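Local structure of hypothetical protein (Prochlorococcus marinus, 2IT9) at residues M2-G7 with R11-S16. The protein is of unknown function, though its family, related to the PC4-like proteins, is tentatively linked to DNA binding. Sequence-based numbering, arbitrary orientation.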
loop_
_atom_site.group_PDB
_atom_site.type_symbol
_atom_site.label_atom_id
_atom_site.label_comp_id
_atom_site.label_asym_id
_atom_site.label_seq_id
_atom_site.Cartn_x
_atom_site.Cartn_y
_atom_site.Cartn_z
HETATM N N MSE A 2 10.469 -18.420 7.305
HETATM C CA MSE A 2 9.359 -17.462 7.214
HETATM C C MSE A 2 8.429 -17.607 8.393
HETATM O O MSE A 2 8.093 -18.734 8.770
HETATM C CB MSE A 2 8.474 -17.699 5.960
HETATM C CG MSE A 2 7.228 -16.763 5.856
HETATM SE SE MSE A 2 5.740 -17.251 4.650
HETATM C CE MSE A 2 4.939 -18.773 5.596
ATOM N N ILE A 3 7.991 -16.481 8.924
ATOM C CA ILE A 3 6.945 -16.419 9.955
ATOM C C ILE A 3 5.881 -15.502 9.372
ATOM O O ILE A 3 6.129 -14.339 9.104
ATOM C CB ILE A 3 7.450 -15.877 11.315
ATOM C CG1 ILE A 3 8.538 -16.767 11.864
ATOM C CG2 ILE A 3 6.258 -15.758 12.273
ATOM C CD1 ILE A 3 9.252 -16.233 13.076
ATOM N N LYS A 4 4.669 -16.020 9.174
ATOM C CA LYS A 4 3.589 -15.208 8.658
ATOM C C LYS A 4 2.357 -15.310 9.558
ATOM O O LYS A 4 2.078 -16.388 10.107
ATOM C CB LYS A 4 3.205 -15.684 7.281
ATOM C CG LYS A 4 1.994 -15.020 6.714
ATOM C CD LYS A 4 1.744 -15.516 5.299
ATOM C CE LYS A 4 0.509 -14.860 4.745
ATOM N NZ LYS A 4 0.206 -15.431 3.417
ATOM N N LYS A 5 1.662 -14.198 9.654
ATOM C CA LYS A 5 0.420 -14.105 10.366
ATOM C C LYS A 5 -0.516 -13.336 9.453
ATOM O O LYS A 5 -0.124 -12.334 8.908
ATOM C CB LYS A 5 0.602 -13.348 11.678
ATOM C CG LYS A 5 1.474 -14.142 12.701
ATOM C CD LYS A 5 1.465 -13.488 14.059
ATOM C CE LYS A 5 2.397 -14.175 14.999
ATOM N NZ LYS A 5 2.067 -15.614 15.134
ATOM N N GLU A 6 -1.768 -13.779 9.368
ATOM C CA GLU A 6 -2.702 -13.200 8.432
ATOM C C GLU A 6 -4.139 -13.366 8.893
ATOM O O GLU A 6 -4.468 -14.272 9.626
ATOM C CB GLU A 6 -2.489 -13.986 7.121
ATOM C CG GLU A 6 -3.381 -13.655 5.998
ATOM C CD GLU A 6 -2.908 -14.286 4.679
ATOM O OE1 GLU A 6 -2.712 -15.531 4.625
ATOM O OE2 GLU A 6 -2.757 -13.499 3.709
ATOM N N GLY A 7 -4.994 -12.472 8.445
ATOM C CA GLY A 7 -6.406 -12.565 8.692
ATOM C C GLY A 7 -7.109 -11.644 7.719
ATOM O O GLY A 7 -6.452 -10.972 6.897
ATOM N N ARG A 11 -1.894 -8.747 6.896
ATOM C CA ARG A 11 -0.846 -9.724 7.046
ATOM C C ARG A 11 0.475 -9.063 7.491
ATOM O O ARG A 11 0.727 -7.854 7.234
ATOM C CB ARG A 11 -0.659 -10.545 5.764
ATOM C CG ARG A 11 -0.167 -9.701 4.605
ATOM C CD ARG A 11 -0.108 -10.532 3.342
ATOM N NE ARG A 11 0.001 -9.618 2.196
ATOM C CZ ARG A 11 0.682 -9.892 1.086
ATOM N NH1 ARG A 11 1.399 -11.017 0.970
ATOM N NH2 ARG A 11 0.688 -9.017 0.095
ATOM N N ILE A 12 1.319 -9.866 8.127
ATOM C CA ILE A 12 2.660 -9.504 8.540
ATOM C C ILE A 12 3.537 -10.715 8.243
ATOM O O ILE A 12 3.165 -11.819 8.595
ATOM C CB ILE A 12 2.755 -9.205 10.020
ATOM C CG1 ILE A 12 1.754 -8.122 10.400
ATOM C CG2 ILE A 12 4.147 -8.794 10.400
ATOM C CD1 ILE A 12 1.909 -7.739 11.817
ATOM N N ILE A 13 4.676 -10.502 7.585
ATOM C CA ILE A 13 5.533 -11.594 7.213
ATOM C C ILE A 13 6.986 -11.264 7.510
ATOM O O ILE A 13 7.434 -10.167 7.199
ATOM C CB ILE A 13 5.446 -11.990 5.678
ATOM C CG1 ILE A 13 4.002 -12.135 5.205
ATOM C CG2 ILE A 13 6.354 -13.295 5.416
ATOM C CD1 ILE A 13 3.818 -12.375 3.757
ATOM N N PHE A 14 7.679 -12.184 8.163
ATOM C CA PHE A 14 9.114 -12.036 8.383
ATOM C C PHE A 14 9.806 -13.134 7.575
ATOM O O PHE A 14 9.418 -14.320 7.650
ATOM C CB PHE A 14 9.487 -12.163 9.852
ATOM C CG PHE A 14 10.970 -12.181 10.087
ATOM C CD1 PHE A 14 11.730 -11.033 9.856
ATOM C CD2 PHE A 14 11.620 -13.324 10.547
ATOM C CE1 PHE A 14 13.101 -11.040 10.064
ATOM C CE2 PHE A 14 12.986 -13.324 10.760
ATOM C CZ PHE A 14 13.723 -12.171 10.523
ATOM N N ASP A 15 10.830 -12.748 6.813
ATOM C CA ASP A 15 11.605 -13.656 5.980
ATOM C C ASP A 15 13.076 -13.529 6.413
ATOM O O ASP A 15 13.747 -12.548 6.088
ATOM C CB ASP A 15 11.408 -13.323 4.508
ATOM C CG ASP A 15 12.191 -14.236 3.592
ATOM O OD1 ASP A 15 12.983 -15.083 4.057
ATOM O OD2 ASP A 15 11.997 -14.129 2.370
ATOM N N SER A 16 13.559 -14.521 7.157
ATOM C CA SER A 16 14.928 -14.487 7.690
ATOM C C SER A 16 15.994 -14.573 6.606
ATOM O O SER A 16 17.138 -14.297 6.882
ATOM C CB SER A 16 15.144 -15.590 8.729
ATOM O OG SER A 16 15.223 -16.864 8.115
HETATM O O HOH W 1 1.394 -13.993 1.591
#
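Ile-3 faces Phe-14 and Lys-5 faces Ile-12 as the antiparallel hydrogen-bonded pairs of the two strands. Ile-3 N gives to Phe-14 O at 2.9 Å and Phe-14 N returns to Ile-3 O at 2.8 Å; Lys-5 and Ile-12 exchange two further bonds, each 3.0 Å between N and O. Between and beyond these rungs, CA-H...O contacts supplement the bonds at the non-hydrogen-bonded pairs, as from Lys-4 CA to Ile-12 O at 3.4 Å.

On the face carrying Met-2, Lys-4, Glu-6, Arg-11 and Ile-13, the branched Ile-13 serves two neighbours. Its CG2 meets CG of the selenomethionine Met-2 at 3.6 Å, while its CG1 lies alongside Lys-4 CG at 3.8 Å. Lys-4 suits this surface strand because its methylenes pack like an apolar residue while its amine reaches a carboxylate and a water. With CG anti to the backbone N (chi1 173°) and every later torsion extended, NZ arrives beside Glu-6 OE1, two residues along the same strand face, in a salt bridge whose hydrogen bond, at 3.2 Å from Lys-4 NZ to Glu-6 OE1, is weak. A water accepts from Lys-4 NZ and, weakly, from Arg-11 NH1, bridging two like charges. Glu-6 and Arg-11 run side by side, Glu-6 OE2 meeting Arg-11 CD at 4.0 Å with the charged groups not in contact; Arg-11 NH2 forms a salt bridge with Glu-103 of the second subunit.

On the face of Ile-3, Lys-5, Ile-12 and Phe-14, Ile-12 is buried, packing on Trp-39 of helix 36-56 and on helix 110-120, where Lys-5 also lies against Ala-117. Strand 23-26 continues the sheet beyond 11-15. The pair is thus an antiparallel beta hairpin at one edge of this chain's four-stranded meander, whose strands follow chain order.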